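Local structure of lectin CEL-I, N-acetyl-D-galactosamine-specific C-type (Cucumaria echinata, 1WMZ) at residues Ser66-Leu71 with Phe114-Gly119; Val92-Trp97 with Gly120-Asn125; Gln70-Leu75 with Ala127-Lys132. The protein binds N-acetyl-D-galactosamine through a calcium ion held in a C-type lectin domain. All blocks are in the same frame, centred on the assembly; numbering follows the deposited sequence.

Contact 1: Ser66-Leu71 with Phe114-Gly119; sequences SQAGQL and FRHTEG. With NGA (2-acetamido-2-deoxy-beta-D-galactopyranose), chain E.
Leu71 and Phe114 face each other as an antiparallel hydrogen-bonded pair, joining strands 71-73 and 109-114 of the C-type lectin fold. Leu71 N donates a hydrogen bond to Phe114 O, 3.0 Å away. Phe114 N returns a bond to Leu71 O at 2.8 Å. Both backbone amides of the pair are thus satisfied across the contact. The two side chains lie side by side and point the same way, with Leu71 CD2 against Phe114 CD1. Helix 51-64 covers them through Trp61.

Beyond the pair, one water takes over. It accepts from Gln70 NE2 at 2.6 Å and from His116 N at 3.1 Å, and it also bonds His116 ND1. The water thus ties the Gln70 amide to His116. The His116 ring is sandwiched: Ala68 CA makes a CH-pi contact over one face, and Thr117 CG2 lies over the opposite face.

Arg115 turns to the sugar. Its chain runs extended from CG to NE (chi2 176°, chi3 172°), which carries the guanidinium out to the acetamido group of N-acetylgalactosamine. Sugar O7 lies in the guanidinium plane, at its edge. Gln70 packs against the acetyl methyl, with CD 3.6 Å from C8. Two donors grip O7: Arg115 NE at 2.8 Å and Arg115 NH2 at 3.0 Å.

Contact 2: Val92-Trp97 with Gly120-Asn125; sequences VGYTKW and GAWNDN. With CA (calcium ion), chain G; NGA (2-acetamido-2-deoxy-beta-D-galactopyranose), chain E.
Trp122 lays one face of its indole against the backbone of Thr95 and Lys96. Lys96 N sits over the centre of that face, and Lys96 CB makes a CH-pi contact with the five-membered ring, 4.0 Å from its centroid. Trp97 meets the same indole differently. The edge of Trp122 points at the face of Trp97, planes at 77°, and CE3 of Trp97 also touches CB of Trp122 at 3.6 Å. Tyr94 adds CD1 against Trp122 CZ2, completing an aromatic cluster. A single backbone bond, from Trp122 N to Lys96 O, is 2.8 Å long and nearly straight at 167°. Gln54 OE1 of helix 51-64 accepts from Trp122 NE1.

The cluster joins the long loop of the C-type lectin fold to strand 122-126, where the two residues after Trp122 bind calcium. Asn123 points away from segment 92-97. Its CG is anti to the backbone N (chi1 173°), and OD1 lies 2.5 Å from the calcium ion. Asp124 binds the metal through its backbone O and, at 2.4 Å, through OD1. Sugar O3 and O4 also coordinate it, and Asn123 ND2 donates to O3 at 3.0 Å. Further out, Gln113 OE1 accepts from Asn123 ND2, while the backbone N of Asn104 bonds Asp124 OD2. Gln101, Asp103 and Glu109 complete the calcium site.

Contact 3: Gln70-Leu75 with Ala127-Lys132; sequences QLWIGL and AAAQAK. With NGA (2-acetamido-2-deoxy-beta-D-galactopyranose), chain E.
Lys132 bonds through its backbone to Trp72 and Gln70, the residues on either side of Leu71. This makes the parallel bridge between Leu71 and Lys132. Trp72 N donates to Lys132 O at 2.9 Å, almost straight at 174°. Lys132 N donates to Gln70 O at 3.1 Å. These two bonds set strand 71-73 beside strand 131-139 in the main sheet of the C-type lectin fold.

The Trp72 indole carries the packing. Ala131 CB stands over one face, 3.5 Å from the centroid of the five-membered ring and 12° off its normal, a close CH-pi contact. Ala129 O lies at the edge of the ring, in its plane, 3.5 Å from CZ2. Ala129 CB touches CH2. With CG anti to the carbonyl carbon (chi1 -71°), the indole extends beside segment 127-132. Its NE1 donates to Thr22 O, and Trp24 meets the ring edge-to-face.

A water makes one further polar link. It donates to Gln70 OE1 at 2.9 Å and to Gln130 O at 2.8 Å, bridging the segments near the sugar pocket. The end of Lys132 leads away from segment 70-75. Its NZ forms a salt bridge with Asp65 and hydrogen bonds with Gln67 and Asn19.

The chemistry implies a partly buried seam in which backbone bonds fix the register. The Ala131 methyl lies close over the indole, consistent with its small size. The water, donating to both segments, would orient the Gln70 amide.

In the fold
From the N terminus, the chain passes helix 51-64 and reaches 66-71 and then 70-75, where contacts 1 and 3 start and share Gln70 and Leu71. Segment 92-97 follows in the long loop before strand 109-114. Contact 1 closes first, when 114-119 returns to 66-71. Contact 2 closes next at 120-125, so it crosses contact 1. Contact 3 closes last at 127-132, and contact 2 is nested inside its loop. Strand 71-73 is thereby flanked by strands 109-114 and 131-139, while contact 2 ties the long loop to strand 122-126. Leu75, at the end of segment 70-75, packs on Trp97 and Trp122 of contact 2, and all three contacts touch the same sugar.

Contact 1: Ser66-Leu71 with Phe114-Gly119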
loop_
_atom_site.group_PDB
_atom_site.type_symbol
_atom_site.label_atom_id
_atom_site.label_comp_id
_atom_site.label_asym_id
_atom_site.label_seq_id
_atom_site.Cartn_x
_atom_site.Cartn_y
_atom_site.Cartn_z
ATOM N N SER A 66 -18.450 14.115 16.062
ATOM C CA SER A 66 -19.249 13.964 17.281
ATOM C C SER A 66 -20.741 14.282 17.060
ATOM O O SER A 66 -21.511 14.338 18.019
ATOM C CB SER A 66 -18.675 14.833 18.383
ATOM O OG SER A 66 -18.749 16.176 17.960
ATOM N N GLN A 67 -21.141 14.475 15.812
ATOM C CA GLN A 67 -22.550 14.641 15.466
ATOM C C GLN A 67 -23.314 13.328 15.641
ATOM O O GLN A 67 -22.762 12.252 15.392
ATOM C CB GLN A 67 -22.709 15.085 14.015
ATOM C CG GLN A 67 -22.077 16.420 13.681
ATOM C CD GLN A 67 -22.111 16.728 12.183
ATOM O OE1 GLN A 67 -22.037 15.832 11.331
ATOM N NE2 GLN A 67 -22.200 18.012 11.859
ATOM N N ALA A 68 -24.579 13.415 16.061
ATOM C CA ALA A 68 -25.494 12.276 15.987
ATOM C C ALA A 68 -25.586 11.830 14.547
ATOM O O ALA A 68 -25.713 12.642 13.627
ATOM C CB ALA A 68 -26.875 12.666 16.468
ATOM N N GLY A 69 -25.568 10.523 14.335
ATOM C CA GLY A 69 -25.650 10.034 12.988
ATOM C C GLY A 69 -24.975 8.691 12.845
ATOM O O GLY A 69 -24.526 8.081 13.798
ATOM N N GLN A 70 -24.898 8.279 11.591
ATOM C CA GLN A 70 -24.431 6.935 11.246
ATOM C C GLN A 70 -23.188 6.952 10.343
ATOM O O GLN A 70 -22.818 7.992 9.795
ATOM C CB GLN A 70 -25.555 6.190 10.543
ATOM C CG GLN A 70 -26.721 5.893 11.537
ATOM C CD GLN A 70 -27.681 7.083 11.714
ATOM O OE1 GLN A 70 -28.234 7.588 10.750
ATOM N NE2 GLN A 70 -27.890 7.478 12.947
ATOM N N LEU A 71 -22.602 5.757 10.154
ATOM C CA LEU A 71 -21.395 5.547 9.359
ATOM C C LEU A 71 -21.585 4.334 8.467
ATOM O O LEU A 71 -21.755 3.240 9.003
ATOM C CB LEU A 71 -20.228 5.255 10.293
ATOM C CG LEU A 71 -18.903 4.925 9.549
ATOM C CD1 LEU A 71 -18.290 6.244 9.011
ATOM C CD2 LEU A 71 -17.969 4.198 10.420
ATOM N N PHE A 114 -23.024 1.690 11.028
ATOM C CA PHE A 114 -22.883 1.817 12.463
ATOM C C PHE A 114 -23.815 2.955 12.910
ATOM O O PHE A 114 -23.820 4.021 12.286
ATOM C CB PHE A 114 -21.493 2.336 12.854
ATOM C CG PHE A 114 -20.361 1.325 12.812
ATOM C CD1 PHE A 114 -19.122 1.686 13.362
ATOM C CD2 PHE A 114 -20.490 0.076 12.222
ATOM C CE1 PHE A 114 -18.035 0.804 13.346
ATOM C CE2 PHE A 114 -19.410 -0.795 12.194
ATOM C CZ PHE A 114 -18.186 -0.436 12.758
ATOM N N ARG A 115 -24.536 2.734 14.001
ATOM C CA ARG A 115 -25.036 3.825 14.832
ATOM C C ARG A 115 -23.916 4.535 15.592
ATOM O O ARG A 115 -22.836 3.969 15.808
ATOM C CB ARG A 115 -26.042 3.290 15.839
ATOM C CG ARG A 115 -27.305 2.850 15.245
ATOM C CD ARG A 115 -28.226 2.249 16.255
ATOM N NE ARG A 115 -29.546 1.982 15.691
ATOM C CZ ARG A 115 -30.487 1.309 16.340
ATOM N NH1 ARG A 115 -30.257 0.839 17.566
ATOM N NH2 ARG A 115 -31.639 1.065 15.748
ATOM N N HIS A 116 -24.185 5.762 16.055
ATOM C CA HIS A 116 -23.212 6.445 16.906
ATOM C C HIS A 116 -23.251 6.005 18.377
ATOM O O HIS A 116 -22.433 6.436 19.155
ATOM C CB HIS A 116 -23.371 7.974 16.801
ATOM C CG HIS A 116 -24.546 8.518 17.561
ATOM N ND1 HIS A 116 -25.799 8.644 17.002
ATOM C CD2 HIS A 116 -24.645 8.988 18.828
ATOM C CE1 HIS A 116 -26.627 9.164 17.898
ATOM N NE2 HIS A 116 -25.955 9.370 19.018
ATOM N N THR A 117 -24.206 5.153 18.748
ATOM C CA THR A 117 -24.361 4.620 20.103
ATOM C C THR A 117 -24.055 3.138 20.192
ATOM O O THR A 117 -23.947 2.437 19.170
ATOM C CB THR A 117 -25.824 4.766 20.544
ATOM O OG1 THR A 117 -26.672 4.124 19.577
ATOM C CG2 THR A 117 -26.252 6.226 20.583
ATOM N N GLU A 118 -23.988 2.655 21.424
ATOM C CA GLU A 118 -23.774 1.246 21.695
ATOM C C GLU A 118 -22.555 0.681 20.971
ATOM O O GLU A 118 -22.589 -0.456 20.468
ATOM C CB GLU A 118 -25.015 0.456 21.323
ATOM C CG GLU A 118 -26.219 0.799 22.196
ATOM C CD GLU A 118 -27.259 -0.296 22.169
ATOM O OE1 GLU A 118 -27.527 -0.912 23.244
ATOM O OE2 GLU A 118 -27.802 -0.552 21.069
ATOM N N GLY A 119 -21.480 1.464 20.944
ATOM C CA GLY A 119 -20.213 1.005 20.382
ATOM C C GLY A 119 -20.269 0.745 18.888
ATOM O O GLY A 119 -19.459 -0.023 18.367
HETATM C C1 NGA E . -34.361 2.871 13.498
HETATM C C2 NGA E . -33.502 2.637 12.222
HETATM C C3 NGA E . -34.174 2.280 10.930
HETATM C C4 NGA E . -35.471 1.554 11.094
HETATM C C5 NGA E . -36.294 1.843 12.326
HETATM C C6 NGA E . -37.467 0.868 12.555
HETATM C C7 NGA E . -31.310 3.615 12.609
HETATM C C8 NGA E . -30.411 4.776 12.278
HETATM N N2 NGA E . -32.515 3.661 12.027
HETATM O O1 NGA E . -33.666 2.738 14.744
HETATM O O3 NGA E . -33.363 1.670 9.905
HETATM O O4 NGA E . -35.048 0.212 11.362
HETATM O O5 NGA E . -35.615 2.164 13.529
HETATM O O6 NGA E . -38.296 1.544 13.511
HETATM O O7 NGA E . -30.957 2.701 13.329
HETATM O O HOH W 1 -27.022 6.733 15.250
#

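Contact 2: Val92-Trp97 with Gly120-Asn125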
loop_
_atom_site.group_PDB
_atom_site.type_symbol
_atom_site.label_atom_id
_atom_site.label_comp_id
_atom_site.label_asym_id
_atom_site.label_seq_id
_atom_site.Cartn_x
_atom_site.Cartn_y
_atom_site.Cartn_z
ATOM N N VAL A 92 -18.647 -13.191 6.063
ATOM C CA VAL A 92 -19.221 -12.653 7.281
ATOM C C VAL A 92 -19.005 -13.642 8.461
ATOM O O VAL A 92 -19.255 -14.853 8.335
ATOM C CB VAL A 92 -20.714 -12.358 7.114
ATOM C CG1 VAL A 92 -21.285 -11.879 8.403
ATOM C CG2 VAL A 92 -20.966 -11.333 6.001
ATOM N N GLY A 93 -18.485 -13.128 9.566
ATOM C CA GLY A 93 -18.288 -13.909 10.779
ATOM C C GLY A 93 -18.835 -13.104 11.914
ATOM O O GLY A 93 -19.939 -13.349 12.375
ATOM N N TYR A 94 -18.075 -12.103 12.329
ATOM C CA TYR A 94 -18.502 -11.162 13.322
ATOM C C TYR A 94 -19.726 -10.412 12.832
ATOM O O TYR A 94 -19.814 -10.085 11.656
ATOM C CB TYR A 94 -17.396 -10.155 13.558
ATOM C CG TYR A 94 -17.738 -9.066 14.539
ATOM C CD1 TYR A 94 -18.077 -7.801 14.097
ATOM C CD2 TYR A 94 -17.665 -9.279 15.918
ATOM C CE1 TYR A 94 -18.363 -6.796 15.005
ATOM C CE2 TYR A 94 -17.954 -8.282 16.817
ATOM C CZ TYR A 94 -18.309 -7.044 16.355
ATOM O OH TYR A 94 -18.564 -6.042 17.244
ATOM N N THR A 95 -20.686 -10.217 13.740
ATOM C CA THR A 95 -21.784 -9.271 13.554
ATOM C C THR A 95 -22.006 -8.508 14.867
ATOM O O THR A 95 -21.605 -8.958 15.948
ATOM C CB THR A 95 -23.107 -9.972 13.122
ATOM O OG1 THR A 95 -23.412 -10.985 14.074
ATOM C CG2 THR A 95 -22.968 -10.746 11.811
ATOM N N LYS A 96 -22.612 -7.333 14.752
ATOM C CA LYS A 96 -22.962 -6.492 15.913
ATOM C C LYS A 96 -24.277 -5.755 15.638
ATOM O O LYS A 96 -24.379 -4.539 15.803
ATOM C CB LYS A 96 -21.830 -5.500 16.244
ATOM C CG LYS A 96 -21.917 -4.930 17.650
ATOM C CD LYS A 96 -20.923 -3.800 17.902
ATOM C CE LYS A 96 -21.320 -2.905 19.044
ATOM N NZ LYS A 96 -21.236 -3.624 20.355
ATOM N N TRP A 97 -25.305 -6.492 15.234
ATOM C CA TRP A 97 -26.587 -5.865 14.939
ATOM C C TRP A 97 -27.196 -5.245 16.228
ATOM O O TRP A 97 -27.112 -5.816 17.309
ATOM C CB TRP A 97 -27.554 -6.885 14.380
ATOM C CG TRP A 97 -27.247 -7.330 13.007
ATOM C CD1 TRP A 97 -26.876 -8.580 12.628
ATOM C CD2 TRP A 97 -27.347 -6.559 11.811
ATOM N NE1 TRP A 97 -26.709 -8.635 11.265
ATOM C CE2 TRP A 97 -27.012 -7.416 10.729
ATOM C CE3 TRP A 97 -27.701 -5.232 11.527
ATOM C CZ2 TRP A 97 -26.983 -6.983 9.399
ATOM C CZ3 TRP A 97 -27.684 -4.805 10.209
ATOM C CH2 TRP A 97 -27.318 -5.667 9.152
ATOM N N GLY A 120 -21.201 1.405 18.194
ATOM C CA GLY A 120 -21.341 1.273 16.760
ATOM C C GLY A 120 -22.263 0.155 16.324
ATOM O O GLY A 120 -22.132 -0.311 15.198
ATOM N N ALA A 121 -23.229 -0.227 17.174
ATOM C CA ALA A 121 -24.204 -1.266 16.799
ATOM C C ALA A 121 -24.816 -1.021 15.431
ATOM O O ALA A 121 -25.116 0.121 15.059
ATOM C CB ALA A 121 -25.329 -1.343 17.848
ATOM N N TRP A 122 -25.005 -2.097 14.666
ATOM C CA TRP A 122 -25.338 -1.967 13.263
ATOM C C TRP A 122 -26.836 -1.851 13.011
ATOM O O TRP A 122 -27.670 -2.441 13.728
ATOM C CB TRP A 122 -24.853 -3.153 12.457
ATOM C CG TRP A 122 -23.405 -3.513 12.563
ATOM C CD1 TRP A 122 -22.391 -2.822 13.181
ATOM C CD2 TRP A 122 -22.804 -4.676 11.988
ATOM N NE1 TRP A 122 -21.204 -3.518 13.058
ATOM C CE2 TRP A 122 -21.439 -4.667 12.346
ATOM C CE3 TRP A 122 -23.310 -5.775 11.270
ATOM C CZ2 TRP A 122 -20.550 -5.655 11.931
ATOM C CZ3 TRP A 122 -22.419 -6.767 10.873
ATOM C CH2 TRP A 122 -21.056 -6.681 11.192
ATOM N N ASN A 123 -27.138 -1.167 11.931
ATOM C CA ASN A 123 -28.485 -0.989 11.409
ATOM C C ASN A 123 -28.470 -1.162 9.903
ATOM O O ASN A 123 -27.516 -0.798 9.218
ATOM C CB ASN A 123 -29.004 0.408 11.712
ATOM C CG ASN A 123 -30.319 0.683 11.058
ATOM O OD1 ASN A 123 -31.273 -0.087 11.275
ATOM N ND2 ASN A 123 -30.414 1.766 10.274
ATOM N N ASP A 124 -29.547 -1.707 9.355
ATOM C CA ASP A 124 -29.752 -1.624 7.924
ATOM C C ASP A 124 -30.590 -0.411 7.581
ATOM O O ASP A 124 -31.592 -0.173 8.246
ATOM C CB ASP A 124 -30.410 -2.901 7.359
ATOM C CG ASP A 124 -31.747 -3.230 8.006
ATOM O OD1 ASP A 124 -31.982 -2.806 9.164
ATOM O OD2 ASP A 124 -32.568 -3.961 7.429
ATOM N N ASN A 125 -30.197 0.347 6.561
ATOM C CA ASN A 125 -30.911 1.538 6.131
ATOM C C ASN A 125 -31.078 1.580 4.578
ATOM O O ASN A 125 -30.609 0.681 3.874
ATOM C CB ASN A 125 -30.172 2.775 6.686
ATOM C CG ASN A 125 -31.111 3.931 7.027
ATOM O OD1 ASN A 125 -32.074 4.197 6.302
ATOM N ND2 ASN A 125 -30.790 4.639 8.069
HETATM CA CA CA G . -33.241 -0.864 9.944
HETATM C C1 NGA E . -34.361 2.871 13.498
HETATM C C2 NGA E . -33.502 2.637 12.222
HETATM C C3 NGA E . -34.174 2.280 10.930
HETATM C C4 NGA E . -35.471 1.554 11.094
HETATM C C5 NGA E . -36.294 1.843 12.326
HETATM C C6 NGA E . -37.467 0.868 12.555
HETATM C C7 NGA E . -31.310 3.615 12.609
HETATM C C8 NGA E . -30.411 4.776 12.278
HETATM N N2 NGA E . -32.515 3.661 12.027
HETATM O O1 NGA E . -33.666 2.738 14.744
HETATM O O3 NGA E . -33.363 1.670 9.905
HETATM O O4 NGA E . -35.048 0.212 11.362
HETATM O O5 NGA E . -35.615 2.164 13.529
HETATM O O6 NGA E . -38.296 1.544 13.511
HETATM O O7 NGA E . -30.957 2.701 13.329
#

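Contact 3: Gln70-Leu75 with Ala127-Lys132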
loop_
_atom_site.group_PDB
_atom_site.type_symbol
_atom_site.label_atom_id
_atom_site.label_comp_id
_atom_site.label_asym_id
_atom_site.label_seq_id
_atom_site.Cartn_x
_atom_site.Cartn_y
_atom_site.Cartn_z
ATOM N N GLN A 70 -24.898 8.279 11.591
ATOM C CA GLN A 70 -24.431 6.935 11.246
ATOM C C GLN A 70 -23.188 6.952 10.343
ATOM O O GLN A 70 -22.818 7.992 9.795
ATOM C CB GLN A 70 -25.555 6.190 10.543
ATOM C CG GLN A 70 -26.721 5.893 11.537
ATOM C CD GLN A 70 -27.681 7.083 11.714
ATOM O OE1 GLN A 70 -28.234 7.588 10.750
ATOM N NE2 GLN A 70 -27.890 7.478 12.947
ATOM N N LEU A 71 -22.602 5.757 10.154
ATOM C CA LEU A 71 -21.395 5.547 9.359
ATOM C C LEU A 71 -21.585 4.334 8.467
ATOM O O LEU A 71 -21.755 3.240 9.003
ATOM C CB LEU A 71 -20.228 5.255 10.293
ATOM C CG LEU A 71 -18.903 4.925 9.549
ATOM C CD1 LEU A 71 -18.290 6.244 9.011
ATOM C CD2 LEU A 71 -17.969 4.198 10.420
ATOM N N TRP A 72 -21.577 4.522 7.152
ATOM C CA TRP A 72 -21.788 3.429 6.204
ATOM C C TRP A 72 -20.655 2.416 6.354
ATOM O O TRP A 72 -19.503 2.781 6.558
ATOM C CB TRP A 72 -21.813 3.901 4.760
ATOM C CG TRP A 72 -23.016 4.706 4.318
ATOM C CD1 TRP A 72 -23.006 5.964 3.747
ATOM C CD2 TRP A 72 -24.400 4.340 4.438
ATOM N NE1 TRP A 72 -24.291 6.383 3.496
ATOM C CE2 TRP A 72 -25.166 5.407 3.903
ATOM C CE3 TRP A 72 -25.072 3.212 4.918
ATOM C CZ2 TRP A 72 -26.553 5.368 3.855
ATOM C CZ3 TRP A 72 -26.406 3.179 4.874
ATOM C CH2 TRP A 72 -27.160 4.236 4.323
ATOM N N ILE A 73 -20.996 1.131 6.247
ATOM C CA ILE A 73 -19.992 0.082 6.173
ATOM C C ILE A 73 -20.351 -0.747 4.954
ATOM O O ILE A 73 -21.427 -0.601 4.407
ATOM C CB ILE A 73 -19.946 -0.781 7.489
ATOM C CG1 ILE A 73 -21.294 -1.511 7.774
ATOM C CG2 ILE A 73 -19.558 0.100 8.707
ATOM C CD1 ILE A 73 -21.223 -2.374 8.971
ATOM N N GLY A 74 -19.464 -1.645 4.533
ATOM C CA GLY A 74 -19.672 -2.373 3.284
ATOM C C GLY A 74 -20.619 -3.570 3.315
ATOM O O GLY A 74 -20.530 -4.458 2.477
ATOM N N LEU A 75 -21.544 -3.610 4.266
ATOM C CA LEU A 75 -22.450 -4.764 4.401
ATOM C C LEU A 75 -23.755 -4.453 3.685
ATOM O O LEU A 75 -24.300 -3.371 3.858
ATOM C CB LEU A 75 -22.740 -5.032 5.868
ATOM C CG LEU A 75 -23.415 -6.367 6.203
ATOM C CD1 LEU A 75 -22.423 -7.475 6.063
ATOM C CD2 LEU A 75 -23.985 -6.347 7.637
ATOM N N ALA A 127 -31.504 3.295 0.420
ATOM C CA ALA A 127 -30.686 3.949 -0.613
ATOM C C ALA A 127 -30.838 5.476 -0.562
ATOM O O ALA A 127 -30.011 6.210 -1.131
ATOM C CB ALA A 127 -31.035 3.424 -1.988
ATOM N N ALA A 128 -31.902 5.956 0.080
ATOM C CA ALA A 128 -32.142 7.395 0.207
ATOM C C ALA A 128 -31.492 7.968 1.429
ATOM O O ALA A 128 -31.367 9.188 1.536
ATOM C CB ALA A 128 -33.677 7.711 0.240
ATOM N N ALA A 129 -31.132 7.136 2.401
ATOM C CA ALA A 129 -30.553 7.663 3.632
ATOM C C ALA A 129 -29.158 8.213 3.367
ATOM O O ALA A 129 -28.526 7.869 2.359
ATOM C CB ALA A 129 -30.489 6.614 4.743
ATOM N N GLN A 130 -28.723 9.072 4.287
ATOM C CA GLN A 130 -27.395 9.645 4.255
ATOM C C GLN A 130 -26.672 9.294 5.508
ATOM O O GLN A 130 -27.248 9.243 6.604
ATOM C CB GLN A 130 -27.455 11.173 4.151
ATOM C CG GLN A 130 -28.274 11.659 3.005
ATOM C CD GLN A 130 -27.482 12.562 2.097
ATOM O OE1 GLN A 130 -27.450 12.355 0.886
ATOM N NE2 GLN A 130 -26.842 13.569 2.673
ATOM N N ALA A 131 -25.362 9.124 5.369
ATOM C CA ALA A 131 -24.473 8.866 6.486
ATOM C C ALA A 131 -23.045 9.260 6.089
ATOM O O ALA A 131 -22.779 9.480 4.922
ATOM C CB ALA A 131 -24.507 7.370 6.840
ATOM N N LYS A 132 -22.163 9.312 7.060
ATOM C CA LYS A 132 -20.722 9.468 6.805
ATOM C C LYS A 132 -20.185 8.129 6.277
ATOM O O LYS A 132 -20.938 7.131 6.186
ATOM C CB LYS A 132 -19.995 9.924 8.054
ATOM C CG LYS A 132 -20.611 11.183 8.798
ATOM C CD LYS A 132 -20.729 12.409 7.899
ATOM C CE LYS A 132 -21.326 13.642 8.710
ATOM N NZ LYS A 132 -20.747 13.819 10.049
HETATM C C1 NGA E . -34.361 2.871 13.498
HETATM C C2 NGA E . -33.502 2.637 12.222
HETATM C C3 NGA E . -34.174 2.280 10.930
HETATM C C4 NGA E . -35.471 1.554 11.094
HETATM C C5 NGA E . -36.294 1.843 12.326
HETATM C C6 NGA E . -37.467 0.868 12.555
HETATM C C7 NGA E . -31.310 3.615 12.609
HETATM C C8 NGA E . -30.411 4.776 12.278
HETATM N N2 NGA E . -32.515 3.661 12.027
HETATM O O1 NGA E . -33.666 2.738 14.744
HETATM O O3 NGA E . -33.363 1.670 9.905
HETATM O O4 NGA E . -35.048 0.212 11.362
HETATM O O5 NGA E . -35.615 2.164 13.529
HETATM O O6 NGA E . -38.296 1.544 13.511
HETATM O O7 NGA E . -30.957 2.701 13.329
HETATM O O HOH W 2 -28.430 7.037 7.930
#